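PDB 6HK5: CooJ, which binds nickel(II), here in its truncated N-terminal part, as a dimeric metallochaperone that probably helps supply the metal to carbon monoxide dehydrogenase. Local coordinates for residues H22-M27 with V56-L61; V32-L37 with L46-L51. All blocks are in the same frame, centred on the assembly; numbering follows the deposited sequence. Where two conformers were deposited one is given.

Both contacts join the same two helices, 5-35 and 42-67, which run antiparallel as a helical hairpin. Along the chain the order is 22-27, 32-37, 46-51 and 56-61, so contact 2 falls between the two halves of contact 1. Contact 2 lies next to the turn of the hairpin. Contact 1 lies near the centre of the chain, with about 15 Å between the centres of the two contacts. They touch where Met27 CE packs 4.0 Å from Leu51 O. Each pairs an arginine with an acid on the other helix, and both also touch the second subunit. The nickel site belongs to contact 1, while contact 2 lies away from it.

Contact 1: residues H22-M27 with V56-L61; sequences HVEGHM and VARASL. With NI (nickel (II) ion), chain I.
Glu24 and Arg58 form a salt bridge across the surface of the helical hairpin, joining the middle of helix 5-35 to helix 42-67. Arg58 grips one oxygen side-on with two nitrogens. Its NH2 lies 2.6 Å from Glu24 OE1, and its NE lies 2.8 Å from the same Glu24 OE1. That oxygen sits at the edge of the guanidinium, in its plane, but the two flat groups are turned 75° apart. NE meets the anti lone pair of OE1, while the turn between the planes puts NH2 above the carboxylate. Both bonds are bent.

The Arg58 chain is extended to CD and then bends at chi3 (57°), which brings the NE edge round to the acid. Next to it Met27, a selenomethionine, sets its SE 3.3 Å from Arg58 CD, and its CE also touches that methylene. Leu20 packs against Arg58 as well.

Within this antiparallel pair, helix 5-35 has another role on a different side. His22 and His26, one turn apart, bind nickel through NE2 at 2.1 Å from His22 NE2 and 2.0 Å from His26 NE2. His18 and His22 of the second subunit and Glu29 of the third subunit complete the site, so the metal links several chains. Glu29 of the same chain accepts a hydrogen bond from His26 ND1, which helps fix the rotation of that ring. Glu24 is a calcium ligand in a structure of this protein, and Asp21, another calcium ligand, is close by; no calcium is bound to this chain here.

Contact 2: residues V32-L37 with L46-L51; sequences VQRDAL and LIDRAL
Arg34 and Asp48 meet at about a right angle, side chain against side chain, and their flat ends are tilted by 26° between the guanidinium and carboxylate planes. Two nitrogens on one side of the arginine face both oxygens of the acid. NH2 of Arg34 bonds to OD2 of Asp48 at 2.9 Å. NE of Arg34 bonds to OD1 of Asp48 at a modelled 2.5 Å, so short that the exact length is doubtful. Both bonds are moderately bent. This is a side-on, two-pronged salt bridge. The acid lies at the guanidinium edge, and NH2 comes to OD2 on its syn side, somewhat out of the carboxylate plane. The paired bonds limit how far either end can turn.

The arginine leaves its helix with CG opposite the backbone N (chi1 170°) and bends at chi2 (-90°), which carries the NE edge over to Asp48. The methylenes before that bend run past Ile47 in the opposite direction. Arg34 CG rests 3.7 Å from Ile47 CG2, and CB touches the same methyl. The other branch of Ile47 points its CD1 to Leu37 CD1, 4.0 Å away, and these two side chains cross at about a right angle. Replacing Arg34 with an alanine would probably leave Asp48 without its charged mate in this pair and strip the CG methylene from Ile47 CG2, with only CB left against it.

The contact closes the turn end of the antiparallel hairpin, where helix 5-35 gives way to the connection leading into helix 42-67. Ile30, one turn before Arg34, packs on Ile47 and Leu51 of helix 42-67. Leu37 also packs on Leu12 of the second subunit, and Leu46 on Val64 of that subunit.

Contact 1: residues H22-M27 with V56-L61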
ATOM      1  N   HIS A  22       3.448  -6.244   8.248  1.00 31.53           N
ATOM      2  CA  HIS A  22       3.917  -4.874   8.062  1.00 28.25           C
ATOM      3  C   HIS A  22       3.268  -3.923   9.064  1.00 29.98           C
ATOM      4  O   HIS A  22       3.967  -3.170   9.753  1.00 30.86           O
ATOM      5  CB  HIS A  22       3.672  -4.413   6.620  1.00 30.62           C
ATOM      6  CG  HIS A  22       4.297  -3.087   6.302  1.00 32.42           C
ATOM      7  ND1 HIS A  22       5.662  -2.899   6.243  1.00 36.87           N
ATOM      8  CD2 HIS A  22       3.742  -1.883   6.032  1.00 28.19           C
ATOM      9  CE1 HIS A  22       5.923  -1.636   5.959  1.00 32.08           C
ATOM     10  NE2 HIS A  22       4.773  -0.997   5.823  1.00 37.37           N
ATOM     11  N   VAL A  23       1.934  -3.942   9.175  1.00 25.75           N
ATOM     12  CA  VAL A  23       1.282  -2.969  10.047  1.00 26.82           C
ATOM     13  C   VAL A  23       1.552  -3.236  11.522  1.00 26.92           C
ATOM     14  O   VAL A  23       1.473  -2.311  12.333  1.00 26.91           O
ATOM     15  CB  VAL A  23      -0.230  -2.921   9.799  1.00 30.76           C
ATOM     16  CG1 VAL A  23      -0.503  -2.538   8.345  1.00 32.92           C
ATOM     17  CG2 VAL A  23      -0.869  -4.255  10.159  1.00 28.36           C
ATOM     18  N   GLU A  24       1.867  -4.475  11.898  1.00 30.93           N
ATOM     19  CA  GLU A  24       2.243  -4.730  13.284  1.00 29.35           C
ATOM     20  C   GLU A  24       3.551  -4.039  13.622  1.00 30.37           C
ATOM     21  O   GLU A  24       3.746  -3.602  14.760  1.00 27.82           O
ATOM     22  CB  GLU A  24       2.320  -6.230  13.547  1.00 35.05           C
ATOM     23  CG  GLU A  24       0.950  -6.813  13.833  1.00 40.83           C
ATOM     24  CD  GLU A  24       0.850  -8.310  13.582  1.00 49.31           C
ATOM     25  OE1 GLU A  24      -0.284  -8.850  13.664  1.00 46.33           O
ATOM     26  OE2 GLU A  24       1.896  -8.941  13.311  1.00 56.70           O
ATOM     27  N   GLY A  25       4.442  -3.892  12.644  1.00 30.08           N
ATOM     28  CA  GLY A  25       5.617  -3.068  12.870  1.00 25.61           C
ATOM     29  C   GLY A  25       5.263  -1.624  13.164  1.00 27.49           C
ATOM     30  O   GLY A  25       5.778  -1.036  14.121  1.00 31.61           O
ATOM     31  N   HIS A  26       4.344  -1.042  12.372  1.00 23.42           N
ATOM     32  CA  HIS A  26       3.933   0.351  12.583  1.00 31.48           C
ATOM     33  C   HIS A  26       3.160   0.538  13.889  1.00 28.09           C
ATOM     34  O   HIS A  26       3.254   1.597  14.531  1.00 29.93           O
ATOM     35  CB  HIS A  26       3.057   0.854  11.425  1.00 30.94           C
ATOM     36  CG  HIS A  26       3.759   0.957  10.100  1.00 30.64           C
ATOM     37  ND1 HIS A  26       4.974   1.585   9.942  1.00 35.03           N
ATOM     38  CD2 HIS A  26       3.363   0.589   8.851  1.00 27.08           C
ATOM     39  CE1 HIS A  26       5.325   1.550   8.666  1.00 34.08           C
ATOM     40  NE2 HIS A  26       4.363   0.949   7.984  1.00 26.23           N
HETATM   41  N   MSE A  27       2.367  -0.441  14.282  1.00 26.49           N
HETATM   42  CA  MSE A  27       1.650  -0.334  15.552  1.00 27.82           C
HETATM   43  C   MSE A  27       2.588  -0.263  16.724  1.00 24.20           C
HETATM   44  O   MSE A  27       2.376   0.533  17.627  1.00 26.44           O
HETATM   45  CB  MSE A  27       0.708  -1.502  15.737  1.00 17.88           C
HETATM   46  CG  MSE A  27      -0.510  -1.331  14.879  1.00 31.74           C
HETATM   47 SE   MSE A  27      -1.489  -2.985  14.885  1.00 60.45          SE
HETATM   48  CE  MSE A  27      -1.838  -3.135  16.813  1.00 31.23           C
ATOM     49  N   VAL A  56      -8.382  -4.830  16.653  1.00 25.47           N
ATOM     50  CA  VAL A  56      -9.612  -5.467  16.188  1.00 25.51           C
ATOM     51  C   VAL A  56      -9.488  -5.854  14.722  1.00 27.01           C
ATOM     52  O   VAL A  56      -9.818  -6.979  14.322  1.00 28.34           O
ATOM     53  CB  VAL A  56     -10.822  -4.550  16.419  1.00 24.14           C
ATOM     54  CG1 VAL A  56     -12.138  -5.320  16.063  1.00 21.03           C
ATOM     55  CG2 VAL A  56     -10.831  -4.052  17.861  1.00 20.00           C
ATOM     56  N   ALA A  57      -9.003  -4.928  13.893  1.00 20.17           N
ATOM     57  CA  ALA A  57      -8.886  -5.247  12.478  1.00 27.84           C
ATOM     58  C   ALA A  57      -7.942  -6.425  12.273  1.00 29.55           C
ATOM     59  O   ALA A  57      -8.208  -7.303  11.447  1.00 32.39           O
ATOM     60  CB  ALA A  57      -8.438  -4.016  11.691  1.00 25.19           C
ATOM     61  N   ARG A  58      -6.871  -6.504  13.065  1.00 25.56           N
ATOM     62  CA  ARG A  58      -5.945  -7.623  12.943  1.00 25.91           C
ATOM     63  C   ARG A  58      -6.633  -8.948  13.223  1.00 30.30           C
ATOM     64  O   ARG A  58      -6.469  -9.918  12.476  1.00 26.96           O
ATOM     65  CB  ARG A  58      -4.764  -7.428  13.884  1.00 24.22           C
ATOM     66  CG  ARG A  58      -3.933  -6.250  13.510  1.00 32.76           C
ATOM     67  CD  ARG A  58      -2.935  -5.956  14.584  1.00 34.48           C
ATOM     68  NE  ARG A  58      -2.084  -7.106  14.841  1.00 43.64           N
ATOM     69  CZ  ARG A  58      -1.987  -7.718  16.015  1.00 38.74           C
ATOM     70  NH1 ARG A  58      -2.695  -7.290  17.061  1.00 32.59           N
ATOM     71  NH2 ARG A  58      -1.166  -8.752  16.135  1.00 37.09           N
ATOM     72  N   ALA A  59      -7.377  -9.020  14.323  1.00 31.29           N
ATOM     73  CA  ALA A  59      -8.167 -10.212  14.605  1.00 28.94           C
ATOM     74  C   ALA A  59      -9.056 -10.588  13.418  1.00 27.80           C
ATOM     75  O   ALA A  59      -9.055 -11.737  12.965  1.00 30.36           O
ATOM     76  CB  ALA A  59      -9.017  -9.982  15.858  1.00 25.93           C
ATOM     77  N   SER A  60      -9.809  -9.619  12.883  1.00 27.07           N
ATOM     78  CA  SER A  60     -10.778  -9.944  11.839  0.66 29.23           C
ATOM     79  C   SER A  60     -10.097 -10.263  10.513  1.00 30.85           C
ATOM     80  O   SER A  60     -10.602 -11.095   9.743  1.00 23.99           O
ATOM     81  CB  SER A  60     -11.770  -8.792  11.661  0.66 27.18           C
ATOM     82  OG  SER A  60     -11.158  -7.689  11.014  0.66 22.00           O
ATOM     83  N   LEU A  61      -8.976  -9.600  10.209  1.00 24.45           N
ATOM     84  CA  LEU A  61      -8.255  -9.935   8.984  1.00 31.06           C
ATOM     85  C   LEU A  61      -7.616 -11.312   9.089  1.00 32.28           C
ATOM     86  O   LEU A  61      -7.560 -12.061   8.102  1.00 29.24           O
ATOM     87  CB  LEU A  61      -7.192  -8.887   8.684  1.00 34.98           C
ATOM     88  CG  LEU A  61      -7.593  -7.748   7.756  1.00 40.51           C
ATOM     89  CD1 LEU A  61      -6.392  -6.813   7.590  1.00 42.72           C
ATOM     90  CD2 LEU A  61      -8.083  -8.292   6.408  1.00 25.85           C
TER
HETATM   91 NI    NI I 101       4.218   1.070   5.946  1.00 25.21          NI

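Contact 2: residues V32-L37 with L46-L51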
ATOM      1  N   VAL A  32       5.275   3.131  20.785  1.00 27.42           N
ATOM      2  CA  VAL A  32       6.389   3.602  21.594  1.00 30.39           C
ATOM      3  C   VAL A  32       6.519   5.119  21.497  1.00 31.30           C
ATOM      4  O   VAL A  32       6.720   5.796  22.508  1.00 30.98           O
ATOM      5  CB  VAL A  32       7.684   2.872  21.208  1.00 28.82           C
ATOM      6  CG1 VAL A  32       8.855   3.513  21.899  1.00 36.62           C
ATOM      7  CG2 VAL A  32       7.591   1.398  21.605  1.00 24.73           C
ATOM      8  N   GLN A  33       6.367   5.687  20.288  1.00 32.85           N
ATOM      9  CA  GLN A  33       6.327   7.144  20.175  1.00 30.31           C
ATOM     10  C   GLN A  33       5.184   7.732  21.000  1.00 34.62           C
ATOM     11  O   GLN A  33       5.344   8.773  21.649  1.00 30.35           O
ATOM     12  CB  GLN A  33       6.206   7.561  18.711  1.00 27.80           C
ATOM     13  CG  GLN A  33       7.450   7.277  17.881  1.00 24.27           C
ATOM     14  CD  GLN A  33       7.333   7.823  16.457  1.00 33.29           C
ATOM     15  OE1 GLN A  33       6.760   8.883  16.238  1.00 34.50           O
ATOM     16  NE2 GLN A  33       7.856   7.087  15.491  1.00 37.35           N
ATOM     17  N   ARG A  34       4.029   7.068  21.012  1.00 27.23           N
ATOM     18  CA  ARG A  34       2.905   7.606  21.767  1.00 32.15           C
ATOM     19  C   ARG A  34       3.204   7.623  23.261  1.00 30.88           C
ATOM     20  O   ARG A  34       2.700   8.491  23.991  1.00 31.07           O
ATOM     21  CB  ARG A  34       1.641   6.800  21.457  1.00 24.59           C
ATOM     22  CG  ARG A  34       0.451   7.101  22.352  1.00 20.80           C
ATOM     23  CD  ARG A  34       0.403   6.211  23.591  1.00 25.40           C
ATOM     24  NE  ARG A  34      -0.784   6.519  24.382  1.00 26.10           N
ATOM     25  CZ  ARG A  34      -0.851   7.544  25.221  1.00 29.37           C
ATOM     26  NH1 ARG A  34       0.210   8.341  25.394  1.00 24.63           N
ATOM     27  NH2 ARG A  34      -1.971   7.768  25.890  1.00 30.80           N
ATOM     28  N   ASP A  35       4.020   6.676  23.732  1.00 31.17           N
ATOM     29  CA  ASP A  35       4.363   6.638  25.147  1.00 33.42           C
ATOM     30  C   ASP A  35       5.261   7.805  25.544  1.00 36.25           C
ATOM     31  O   ASP A  35       5.342   8.137  26.727  1.00 33.09           O
ATOM     32  CB  ASP A  35       5.038   5.312  25.494  1.00 28.63           C
ATOM     33  CG  ASP A  35       4.101   4.107  25.333  1.00 37.69           C
ATOM     34  OD1 ASP A  35       2.864   4.287  25.337  1.00 38.40           O
ATOM     35  OD2 ASP A  35       4.611   2.971  25.218  1.00 38.18           O
ATOM     36  N   ALA A  36       5.926   8.444  24.588  1.00 34.62           N
ATOM     37  CA  ALA A  36       6.737   9.616  24.910  1.00 39.87           C
ATOM     38  C   ALA A  36       5.907  10.885  25.032  1.00 40.53           C
ATOM     39  O   ALA A  36       6.461  11.950  25.325  1.00 38.43           O
ATOM     40  CB  ALA A  36       7.836   9.803  23.851  1.00 31.55           C
ATOM     41  N   LEU A  37       4.601  10.801  24.795  1.00 37.36           N
ATOM     42  CA  LEU A  37       3.751  11.969  24.904  1.00 37.03           C
ATOM     43  C   LEU A  37       3.567  12.345  26.366  1.00 46.21           C
ATOM     44  O   LEU A  37       3.776  11.537  27.275  1.00 43.50           O
ATOM     45  CB  LEU A  37       2.402  11.709  24.235  1.00 35.42           C
ATOM     46  CG  LEU A  37       2.515  11.798  22.711  1.00 29.01           C
ATOM     47  CD1 LEU A  37       1.294  11.218  21.996  1.00 29.63           C
ATOM     48  CD2 LEU A  37       2.729  13.247  22.327  1.00 31.67           C
ATOM     49  N   LEU A  46      -6.627   9.598  21.870  1.00 27.85           N
ATOM     50  CA  LEU A  46      -7.040   9.380  20.491  1.00 30.45           C
ATOM     51  C   LEU A  46      -6.182   8.308  19.835  1.00 24.43           C
ATOM     52  O   LEU A  46      -6.701   7.422  19.144  1.00 20.06           O
ATOM     53  CB  LEU A  46      -6.974  10.689  19.712  1.00 28.05           C
ATOM     54  CG  LEU A  46      -8.188  11.585  19.913  1.00 32.29           C
ATOM     55  CD1 LEU A  46      -8.076  12.806  19.030  1.00 36.36           C
ATOM     56  CD2 LEU A  46      -9.470  10.815  19.600  1.00 27.89           C
ATOM     57  N   ILE A  47      -4.876   8.323  20.113  1.00 21.33           N
ATOM     58  CA  ILE A  47      -3.965   7.374  19.484  1.00 24.90           C
ATOM     59  C   ILE A  47      -4.194   5.962  20.018  1.00 28.02           C
ATOM     60  O   ILE A  47      -4.189   4.992  19.249  1.00 22.92           O
ATOM     61  CB  ILE A  47      -2.502   7.835  19.655  1.00 27.76           C
ATOM     62  CG1 ILE A  47      -2.213   9.060  18.776  1.00 21.31           C
ATOM     63  CG2 ILE A  47      -1.525   6.724  19.282  1.00 27.89           C
ATOM     64  CD1 ILE A  47      -0.805   9.612  18.987  1.00 25.75           C
ATOM     65  N   ASP A  48      -4.400   5.806  21.335  1.00 25.77           N
ATOM     66  CA  ASP A  48      -4.672   4.462  21.842  1.00 19.72           C
ATOM     67  C   ASP A  48      -5.947   3.887  21.231  1.00 24.37           C
ATOM     68  O   ASP A  48      -6.022   2.681  20.948  1.00 25.39           O
ATOM     69  CB  ASP A  48      -4.785   4.469  23.362  1.00 27.34           C
ATOM     70  CG  ASP A  48      -3.541   5.002  24.046  1.00 32.70           C
ATOM     71  OD1 ASP A  48      -2.430   4.865  23.485  1.00 42.68           O
ATOM     72  OD2 ASP A  48      -3.688   5.568  25.152  1.00 25.77           O
ATOM     73  N   ARG A  49      -6.982   4.719  21.059  1.00 26.09           N
ATOM     74  CA  ARG A  49      -8.199   4.213  20.443  1.00 25.48           C
ATOM     75  C   ARG A  49      -7.923   3.729  19.021  1.00 22.37           C
ATOM     76  O   ARG A  49      -8.380   2.653  18.617  1.00 24.12           O
ATOM     77  CB  ARG A  49      -9.296   5.279  20.455  1.00 23.69           C
ATOM     78  CG  ARG A  49     -10.588   4.758  19.802  1.00 31.64           C
ATOM     79  CD  ARG A  49     -11.710   5.800  19.697  1.00 33.74           C
ATOM     80  NE  ARG A  49     -11.353   6.892  18.796  1.00 35.35           N
ATOM     81  CZ  ARG A  49     -12.023   8.037  18.682  1.00 36.09           C
ATOM     82  NH1 ARG A  49     -13.118   8.269  19.408  1.00 25.67           N
ATOM     83  NH2 ARG A  49     -11.591   8.955  17.832  1.00 33.27           N
ATOM     84  N   ALA A  50      -7.157   4.505  18.254  1.00 25.00           N
ATOM     85  CA  ALA A  50      -6.807   4.089  16.900  1.00 18.95           C
ATOM     86  C   ALA A  50      -6.049   2.776  16.919  1.00 29.59           C
ATOM     87  O   ALA A  50      -6.350   1.867  16.132  1.00 23.35           O
ATOM     88  CB  ALA A  50      -5.989   5.176  16.204  1.00 27.41           C
ATOM     89  N   LEU A  51      -5.091   2.637  17.848  1.00 24.02           N
ATOM     90  CA  LEU A  51      -4.287   1.419  17.910  1.00 25.83           C
ATOM     91  C   LEU A  51      -5.132   0.234  18.335  1.00 25.49           C
ATOM     92  O   LEU A  51      -4.936  -0.880  17.844  1.00 27.61           O
ATOM     93  CB  LEU A  51      -3.101   1.588  18.870  1.00 27.34           C
ATOM     94  CG  LEU A  51      -1.971   2.573  18.506  1.00 27.60           C
ATOM     95  CD1 LEU A  51      -0.915   2.585  19.589  1.00 22.02           C
ATOM     96  CD2 LEU A  51      -1.348   2.243  17.146  1.00 29.80           C
TER